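Side-chain contacts in putative carboxynorspermidine decarboxylase protein (Sinorhizobium meliloti, PDB 3MT1), which probably catalyses the pyridoxal 5'-phosphate-dependent decarboxylation of carboxynorspermidine and carboxyspermidine to norspermidine and spermidine: residues 43-48 with 68-73; 261-264 with 269-272; 327-332 with 353-358. All blocks are in the same frame, centred on the assembly; numbering follows the deposited sequence.

Contact 1 (43-48 with 68-73)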
loop_
_atom_site.group_PDB
_atom_site.type_symbol
_atom_site.label_atom_id
_atom_site.label_comp_id
_atom_site.label_asym_id
_atom_site.label_seq_id
_atom_site.Cartn_x
_atom_site.Cartn_y
_atom_site.Cartn_z
ATOM N N SER B 43 13.075 -5.498 15.241
ATOM C CA SER B 43 14.249 -6.320 15.519
ATOM C C SER B 43 15.576 -5.548 15.634
ATOM O O SER B 43 16.602 -6.141 16.057
ATOM C CB SER B 43 14.420 -7.405 14.456
ATOM O OG SER B 43 14.561 -6.798 13.188
ATOM N N VAL B 44 15.572 -4.263 15.239
ATOM C CA VAL B 44 16.743 -3.422 15.397
ATOM C C VAL B 44 16.566 -2.383 16.507
ATOM O O VAL B 44 17.449 -1.555 16.725
ATOM C CB VAL B 44 17.239 -2.758 14.039
ATOM C CG1 VAL B 44 17.552 -3.816 12.966
ATOM C CG2 VAL B 44 16.274 -1.689 13.520
ATOM N N PHE B 45 15.452 -2.430 17.229
ATOM C CA PHE B 45 15.285 -1.520 18.349
ATOM C C PHE B 45 16.364 -1.651 19.440
ATOM O O PHE B 45 16.768 -0.662 20.049
ATOM C CB PHE B 45 13.909 -1.678 18.979
ATOM C CG PHE B 45 12.787 -1.148 18.137
ATOM C CD1 PHE B 45 13.033 -0.445 16.970
ATOM C CD2 PHE B 45 11.477 -1.334 18.529
ATOM C CE1 PHE B 45 11.999 0.027 16.217
ATOM C CE2 PHE B 45 10.427 -0.828 17.753
ATOM C CZ PHE B 45 10.702 -0.162 16.617
ATOM N N ASP B 46 16.822 -2.870 19.684
ATOM C CA ASP B 46 17.882 -3.111 20.658
ATOM C C ASP B 46 19.107 -2.321 20.300
ATOM O O ASP B 46 19.756 -1.761 21.182
ATOM C CB ASP B 46 18.199 -4.609 20.809
ATOM C CG ASP B 46 17.158 -5.330 21.690
ATOM O OD1 ASP B 46 16.559 -4.636 22.553
ATOM O OD2 ASP B 46 16.917 -6.567 21.526
ATOM N N LEU B 47 19.407 -2.237 19.010
ATOM C CA LEU B 47 20.515 -1.401 18.592
ATOM C C LEU B 47 20.234 0.100 18.766
ATOM O O LEU B 47 21.090 0.804 19.259
ATOM C CB LEU B 47 21.027 -1.766 17.193
ATOM C CG LEU B 47 21.899 -0.733 16.467
ATOM C CD1 LEU B 47 23.351 -0.695 16.997
ATOM C CD2 LEU B 47 21.882 -1.006 14.975
HETATM N N MSE B 48 19.034 0.573 18.443
HETATM C CA MSE B 48 18.731 2.007 18.516
HETATM C C MSE B 48 18.480 2.545 19.939
HETATM O O MSE B 48 18.723 3.725 20.209
HETATM C CB MSE B 48 17.527 2.338 17.625
HETATM C CG MSE B 48 17.732 1.957 16.206
HETATM SE SE MSE B 48 16.135 1.991 15.127
HETATM C CE MSE B 48 16.062 3.869 14.798
ATOM N N GLU B 68 6.143 -1.930 24.211
ATOM C CA GLU B 68 6.570 -3.328 24.389
ATOM C C GLU B 68 7.929 -3.685 23.836
ATOM O O GLU B 68 8.587 -4.532 24.389
ATOM C CB GLU B 68 5.520 -4.306 23.867
ATOM C CG GLU B 68 4.230 -4.212 24.697
ATOM C CD GLU B 68 3.138 -5.185 24.293
ATOM O OE1 GLU B 68 3.369 -6.015 23.382
ATOM O OE2 GLU B 68 2.040 -5.114 24.885
ATOM N N ARG B 69 8.376 -3.060 22.758
ATOM C CA ARG B 69 9.622 -3.518 22.137
ATOM C C ARG B 69 10.671 -2.432 22.146
ATOM O O ARG B 69 11.819 -2.689 21.853
ATOM C CB ARG B 69 9.416 -3.908 20.654
ATOM C CG ARG B 69 8.486 -5.011 20.330
ATOM C CD ARG B 69 8.917 -6.293 20.921
ATOM N NE ARG B 69 7.979 -7.334 20.579
ATOM C CZ ARG B 69 8.212 -8.634 20.747
ATOM N NH1 ARG B 69 9.379 -9.056 21.255
ATOM N NH2 ARG B 69 7.275 -9.517 20.383
ATOM N N PHE B 70 10.289 -1.193 22.380
ATOM C CA PHE B 70 11.311 -0.170 22.372
ATOM C C PHE B 70 11.625 0.291 23.768
ATOM O O PHE B 70 12.788 0.437 24.105
ATOM C CB PHE B 70 10.944 1.007 21.472
ATOM C CG PHE B 70 12.121 1.903 21.144
ATOM C CD1 PHE B 70 12.688 2.727 22.116
ATOM C CD2 PHE B 70 12.663 1.910 19.872
ATOM C CE1 PHE B 70 13.775 3.517 21.810
ATOM C CE2 PHE B 70 13.738 2.737 19.546
ATOM C CZ PHE B 70 14.287 3.536 20.495
ATOM N N GLY B 71 10.591 0.495 24.588
ATOM C CA GLY B 71 10.765 0.923 25.971
ATOM C C GLY B 71 11.089 2.397 26.073
ATOM O O GLY B 71 10.927 3.139 25.096
ATOM N N LYS B 72 11.554 2.816 27.250
ATOM C CA LYS B 72 11.917 4.217 27.537
ATOM C C LYS B 72 10.657 5.111 27.439
ATOM O O LYS B 72 9.586 4.673 27.847
ATOM C CB LYS B 72 13.077 4.712 26.645
ATOM C CG LYS B 72 14.460 4.010 26.874
ATOM C CD LYS B 72 15.604 4.883 26.290
ATOM C CE LYS B 72 16.999 4.419 26.707
ATOM N NZ LYS B 72 18.079 5.321 26.156
ATOM N N GLU B 73 10.767 6.329 26.929
ATOM C CA GLU B 73 9.605 7.208 26.848
ATOM C C GLU B 73 8.741 6.909 25.606
ATOM O O GLU B 73 9.259 6.813 24.473
ATOM C CB GLU B 73 10.056 8.680 26.809
ATOM C CG GLU B 73 9.456 9.516 27.947
ATOM C CD GLU B 73 9.752 11.000 27.854
ATOM O OE1 GLU B 73 10.879 11.401 28.269
ATOM O OE2 GLU B 73 8.842 11.741 27.403
HETATM O O HOH W 1 15.158 -2.316 22.764
#
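Phe45 holds its CG anti to its own carbonyl carbon (chi1 -71°), whereas Phe70 holds its CG anti to the backbone N (chi1 -164°), and these two choices make the side chains cross at about a right angle. The result is an edge-to-face aromatic pair in which the edge of Phe70 is directed at the face of Phe45, with the planes inclined at 61° and the centroids 5.0 Å apart. The leading atom is Phe70 CD2, which sits 3.5 Å from Phe45 CG, above the ring plane and displaced toward its rim. The backbone supplies a second neighbour: Arg69 O lies in the plane of the Phe45 ring at its edge, 3.6 Å from CD2. Arg69 CB reaches the same carbon, CD2 of Phe45, at 3.9 Å, but the chain then bends at chi2 and carries the guanidinium away, to a salt bridge with Glu361 of the second subunit and a cation-pi contact with Trp42. One turn along the first helix, the selenomethionine Met48 adds a looser touch, its CB 4.3 Å from Phe70 CE2. Leu34 of strand 31-35 packs against Phe45, Met48 and Phe70 alike, placing the pair between two helices and a strand of the alpha/beta barrel. At the polar margin a water donates to Asp46 OD1 at 2.7 Å and, weakly, to Arg69 O. The chemistry divides accordingly: two buried rings, with their complementary edge and face, carry the joint between helices 45-49 and 60-70, while the carbonyl and water form its margin. Beyond that margin the charge of Arg69 serves the dimer, so that one residue contributes its CB to the helix packing and its guanidinium to the subunit interface.

Contact 2 (261-264 with 269-272)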
loop_
_atom_site.group_PDB
_atom_site.type_symbol
_atom_site.label_atom_id
_atom_site.label_comp_id
_atom_site.label_asym_id
_atom_site.label_seq_id
_atom_site.Cartn_x
_atom_site.Cartn_y
_atom_site.Cartn_z
ATOM N N SER B 261 10.377 -7.297 -7.907
ATOM C CA SER B 261 9.798 -6.482 -6.877
ATOM C C SER B 261 8.767 -5.594 -7.551
ATOM O O SER B 261 8.604 -5.663 -8.772
ATOM C CB SER B 261 10.896 -5.624 -6.249
ATOM O OG SER B 261 10.427 -4.806 -5.196
ATOM N N SER B 262 8.098 -4.742 -6.773
ATOM C CA SER B 262 7.061 -3.836 -7.271
ATOM C C SER B 262 6.999 -2.571 -6.403
ATOM O O SER B 262 6.918 -2.661 -5.172
ATOM C CB SER B 262 5.729 -4.569 -7.220
ATOM O OG SER B 262 4.653 -3.768 -7.633
ATOM N N ILE B 263 7.045 -1.390 -7.027
ATOM C CA ILE B 263 6.930 -0.169 -6.236
ATOM C C ILE B 263 5.602 -0.075 -5.498
ATOM O O ILE B 263 5.554 0.500 -4.412
ATOM C CB ILE B 263 7.211 1.159 -7.011
ATOM C CG1 ILE B 263 6.228 1.379 -8.168
ATOM C CG2 ILE B 263 8.629 1.199 -7.509
ATOM C CD1 ILE B 263 6.109 2.815 -8.544
ATOM N N GLU B 264 4.537 -0.665 -6.045
ATOM C CA GLU B 264 3.266 -0.583 -5.358
ATOM C C GLU B 264 3.289 -1.381 -4.060
ATOM O O GLU B 264 2.736 -0.950 -3.036
ATOM C CB GLU B 264 2.061 -0.994 -6.235
ATOM C CG GLU B 264 0.757 -0.744 -5.484
ATOM C CD GLU B 264 -0.480 -0.804 -6.344
ATOM O OE1 GLU B 264 -0.353 -0.694 -7.570
ATOM O OE2 GLU B 264 -1.584 -0.993 -5.802
ATOM N N ASP B 269 5.532 4.776 -1.328
ATOM C CA ASP B 269 5.751 6.224 -1.454
ATOM C C ASP B 269 6.195 6.632 -2.856
ATOM O O ASP B 269 5.789 7.681 -3.340
ATOM C CB ASP B 269 6.687 6.785 -0.363
ATOM C CG ASP B 269 5.901 7.354 0.859
ATOM O OD1 ASP B 269 4.819 6.823 1.152
ATOM O OD2 ASP B 269 6.345 8.330 1.519
ATOM N N LEU B 270 6.987 5.803 -3.525
ATOM C CA LEU B 270 7.379 6.122 -4.903
ATOM C C LEU B 270 6.199 6.178 -5.835
ATOM O O LEU B 270 6.139 7.034 -6.721
ATOM C CB LEU B 270 8.415 5.151 -5.480
ATOM C CG LEU B 270 9.670 4.945 -4.620
ATOM C CD1 LEU B 270 10.653 4.069 -5.366
ATOM C CD2 LEU B 270 10.291 6.322 -4.192
ATOM N N LEU B 271 5.257 5.258 -5.661
ATOM C CA LEU B 271 4.095 5.307 -6.490
ATOM C C LEU B 271 3.235 6.495 -6.081
ATOM O O LEU B 271 2.849 7.272 -6.938
ATOM C CB LEU B 271 3.327 3.994 -6.460
ATOM C CG LEU B 271 2.061 3.958 -7.339
ATOM C CD1 LEU B 271 2.360 4.255 -8.822
ATOM C CD2 LEU B 271 1.360 2.618 -7.201
ATOM N N ILE B 272 2.956 6.642 -4.788
ATOM C CA ILE B 272 2.060 7.700 -4.286
ATOM C C ILE B 272 2.446 9.126 -4.716
ATOM O O ILE B 272 1.596 9.931 -5.131
ATOM C CB ILE B 272 1.967 7.702 -2.746
ATOM C CG1 ILE B 272 1.458 6.365 -2.231
ATOM C CG2 ILE B 272 1.010 8.769 -2.313
ATOM C CD1 ILE B 272 1.372 6.266 -0.697
#
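Leu271 meets Ile263 and Glu264 through successive atoms, and following it outward from the backbone covers most of the contact. Its CB lies 3.7 Å from Ile263 CD1, the end of the isoleucine's longer branch, which also approaches the leucine's own CA. Leu271 CG, anti to the backbone N (chi1 180°), carries the fork of the side chain toward 263-264, where the two methyls meet different residues. CD1 stays with the isoleucine, 4.0 Å from Ile263 CD1. CD2 turns to Glu264, where it rests along the aliphatic part of that side chain, 3.8 Å from Glu264 CB and equally near CG, and ends 3.7 Å from OE1. This glutamate is buried, and its extended chain lets methylene groups line the leucine while the other oxygen, OE2, forms a salt bridge with Lys328 of the second subunit. A buried carboxylate bordered by hydrocarbon on one flank would probably depend on that lysine for charge balance.

The shorter branch of Ile263 makes a further touch: CG2 lies 4.1 Å from Leu270 CD1, so the isoleucine straddles two consecutive leucines and crosses each at about a right angle.

Ser262 occupies the N-cap position of helix 263-266, and Asp299 receives hydrogen bonds from both Ser262 OG and Ile263 N. The contact packs two short consecutive helices, 263-266 and 268-273, against each other. The second of them carries Asp269, a predicted substrate-binding residue. Phe301 of strand 300-306 backs Ile263, and Ile272 of the second subunit packs on Leu271, which puts the helix pair between the domain's sheet and the dimer interface.

Contact 3 (327-332 with 353-358)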
loop_
_atom_site.group_PDB
_atom_site.type_symbol
_atom_site.label_atom_id
_atom_site.label_comp_id
_atom_site.label_asym_id
_atom_site.label_seq_id
_atom_site.Cartn_x
_atom_site.Cartn_y
_atom_site.Cartn_z
ATOM N N VAL B 327 6.815 -0.167 6.546
ATOM C CA VAL B 327 5.588 0.013 7.310
ATOM C C VAL B 327 4.305 -0.036 6.427
ATOM O O VAL B 327 3.193 -0.034 6.938
ATOM C CB VAL B 327 5.608 1.373 8.049
ATOM C CG1 VAL B 327 6.476 1.314 9.361
ATOM C CG2 VAL B 327 6.050 2.478 7.082
ATOM N N LYS B 328 4.469 -0.056 5.104
ATOM C CA LYS B 328 3.314 0.062 4.245
ATOM C C LYS B 328 3.374 -0.922 3.090
ATOM O O LYS B 328 2.669 -0.782 2.114
ATOM C CB LYS B 328 3.066 1.515 3.802
ATOM C CG LYS B 328 4.264 2.236 3.179
ATOM C CD LYS B 328 3.828 3.604 2.615
ATOM C CE LYS B 328 4.231 4.728 3.535
ATOM N NZ LYS B 328 3.396 5.916 3.374
ATOM N N LYS B 329 4.197 -1.947 3.235
ATOM C CA LYS B 329 4.261 -2.984 2.237
ATOM C C LYS B 329 2.992 -3.815 2.201
ATOM O O LYS B 329 2.319 -4.006 3.218
ATOM C CB LYS B 329 5.472 -3.862 2.489
ATOM C CG LYS B 329 5.489 -4.606 3.825
ATOM C CD LYS B 329 6.811 -5.399 3.964
ATOM C CE LYS B 329 7.142 -5.665 5.450
ATOM N NZ LYS B 329 5.947 -6.299 6.087
ATOM N N ASN B 330 2.667 -4.327 1.030
ATOM C CA ASN B 330 1.427 -5.082 0.863
ATOM C C ASN B 330 1.571 -6.256 -0.154
ATOM O O ASN B 330 2.626 -6.427 -0.802
ATOM C CB ASN B 330 0.340 -4.111 0.428
ATOM C CG ASN B 330 0.720 -3.384 -0.827
ATOM O OD1 ASN B 330 0.551 -3.917 -1.928
ATOM N ND2 ASN B 330 1.294 -2.180 -0.684
ATOM N N TRP B 331 0.484 -7.007 -0.326
ATOM C CA TRP B 331 0.466 -8.222 -1.127
ATOM C C TRP B 331 -0.127 -8.009 -2.521
ATOM O O TRP B 331 -0.647 -8.930 -3.146
ATOM C CB TRP B 331 -0.381 -9.230 -0.395
ATOM C CG TRP B 331 0.315 -9.863 0.709
ATOM C CD1 TRP B 331 0.002 -9.771 2.026
ATOM C CD2 TRP B 331 1.472 -10.709 0.614
ATOM N NE1 TRP B 331 0.887 -10.517 2.765
ATOM C CE2 TRP B 331 1.794 -11.111 1.928
ATOM C CE3 TRP B 331 2.257 -11.175 -0.453
ATOM C CZ2 TRP B 331 2.880 -11.959 2.210
ATOM C CZ3 TRP B 331 3.330 -12.023 -0.181
ATOM C CH2 TRP B 331 3.630 -12.414 1.134
ATOM N N PHE B 332 -0.067 -6.770 -3.006
ATOM C CA PHE B 332 -0.541 -6.459 -4.329
ATOM C C PHE B 332 -0.006 -7.446 -5.369
ATOM O O PHE B 332 1.217 -7.721 -5.419
ATOM C CB PHE B 332 -0.051 -5.087 -4.657
ATOM C CG PHE B 332 -0.409 -4.633 -6.025
ATOM C CD1 PHE B 332 -1.746 -4.439 -6.385
ATOM C CD2 PHE B 332 0.592 -4.390 -6.960
ATOM C CE1 PHE B 332 -2.081 -4.004 -7.665
ATOM C CE2 PHE B 332 0.262 -3.938 -8.251
ATOM C CZ PHE B 332 -1.067 -3.738 -8.594
ATOM N N ARG B 353 13.147 -11.978 9.083
ATOM C CA ARG B 353 11.767 -12.371 8.831
ATOM C C ARG B 353 11.573 -12.645 7.362
ATOM O O ARG B 353 11.910 -11.824 6.513
ATOM C CB ARG B 353 10.807 -11.254 9.250
ATOM C CG ARG B 353 9.307 -11.463 8.914
ATOM C CD ARG B 353 8.620 -12.538 9.761
ATOM N NE ARG B 353 7.182 -12.306 9.858
ATOM C CZ ARG B 353 6.240 -12.935 9.145
ATOM N NH1 ARG B 353 6.566 -13.866 8.236
ATOM N NH2 ARG B 353 4.953 -12.621 9.334
ATOM N N GLU B 354 11.008 -13.812 7.076
ATOM C CA GLU B 354 10.759 -14.239 5.722
ATOM C C GLU B 354 9.245 -14.364 5.608
ATOM O O GLU B 354 8.608 -14.923 6.504
ATOM C CB GLU B 354 11.400 -15.595 5.537
ATOM C CG GLU B 354 12.039 -15.876 4.185
ATOM C CD GLU B 354 12.868 -17.197 4.202
ATOM O OE1 GLU B 354 12.502 -18.141 4.967
ATOM O OE2 GLU B 354 13.876 -17.294 3.452
ATOM N N PHE B 355 8.675 -13.817 4.527
ATOM C CA PHE B 355 7.246 -13.871 4.308
ATOM C C PHE B 355 6.923 -15.009 3.366
ATOM O O PHE B 355 7.556 -15.170 2.325
ATOM C CB PHE B 355 6.683 -12.537 3.828
ATOM C CG PHE B 355 6.994 -11.366 4.764
ATOM C CD1 PHE B 355 8.033 -10.482 4.483
ATOM C CD2 PHE B 355 6.256 -11.173 5.937
ATOM C CE1 PHE B 355 8.324 -9.425 5.346
ATOM C CE2 PHE B 355 6.534 -10.142 6.796
ATOM C CZ PHE B 355 7.558 -9.253 6.512
ATOM N N THR B 356 5.954 -15.829 3.756
ATOM C CA THR B 356 5.704 -17.065 3.078
ATOM C C THR B 356 4.281 -17.053 2.527
ATOM O O THR B 356 3.500 -16.140 2.808
ATOM C CB THR B 356 5.824 -18.197 4.078
ATOM O OG1 THR B 356 4.735 -18.096 4.990
ATOM C CG2 THR B 356 7.131 -18.097 4.851
ATOM N N TYR B 357 3.939 -18.086 1.773
ATOM C CA TYR B 357 2.600 -18.256 1.245
ATOM C C TYR B 357 1.520 -18.103 2.325
ATOM O O TYR B 357 0.479 -17.450 2.122
ATOM C CB TYR B 357 2.474 -19.623 0.527
ATOM C CG TYR B 357 1.071 -19.896 0.094
ATOM C CD1 TYR B 357 0.538 -19.239 -1.016
ATOM C CD2 TYR B 357 0.254 -20.764 0.808
ATOM C CE1 TYR B 357 -0.761 -19.469 -1.422
ATOM C CE2 TYR B 357 -1.068 -20.998 0.414
ATOM C CZ TYR B 357 -1.554 -20.336 -0.703
ATOM O OH TYR B 357 -2.834 -20.500 -1.104
ATOM N N ALA B 358 1.772 -18.711 3.474
ATOM C CA ALA B 358 0.813 -18.689 4.570
ATOM C C ALA B 358 0.579 -17.245 5.079
ATOM O O ALA B 358 -0.519 -16.918 5.501
ATOM C CB ALA B 358 1.274 -19.618 5.698
#
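Arg353 NH1, gripped by both Glu354 O at 2.9 Å and the carboxylate of Asp359, belongs to a guanidinium whose face rests against Phe355, the ring that Lys329 and Trp331 meet across the contact. Phe355 CD2 stands 3.5 Å above that guanidinium plane, while Arg353 CG lies over one face of the ring, toward its rim. The Lys329 side chain runs to meet that of Phe355 head-on and reaches the ring obliquely: its bend at chi4 (53°) sets NZ 3.4 Å from Phe355 CZ, and NZ also donates to Ser363 O of the second subunit. Trp331 approaches at a slant, with CH2 4.1 Å from Phe355 CB and as far from Thr356 O; its indole also makes an edge-to-face pair with Tyr360. An alanine in place of Phe355 would probably open a gap beside Lys329 CE and NZ and leave the guanidinium face of Arg353 without its aromatic neighbour. Within 327-332, Asn330 OD1 accepts from Phe332 N at 3.1 Å, on a lone pair: an Asx turn. The loop thus packs beside the entry to helix 357-362, in the dimer interface of a class-II decarboxylase of fold type III.

Overall arrangement
Followed from the N terminus, the three contacts come in series, and none nests within or crosses another. Contact 1 closes a loop of 19 residues around strand 54-57, joining the helices that follow the first two strands of the barrel. Contact 2 spans only four residues, linking two short consecutive helices of the C-terminal domain. Contact 3 then spans 20 residues that include the antiparallel strands 339-343 and 349-353, tying a loop to the residues that lead into the chain's last helix. Contacts 2 and 3 touch directly, through a salt bridge from Asp269 to Lys328, whereas contact 1 stays apart, its nearest atoms about 7 Å from contact 3. All three also reach the second subunit.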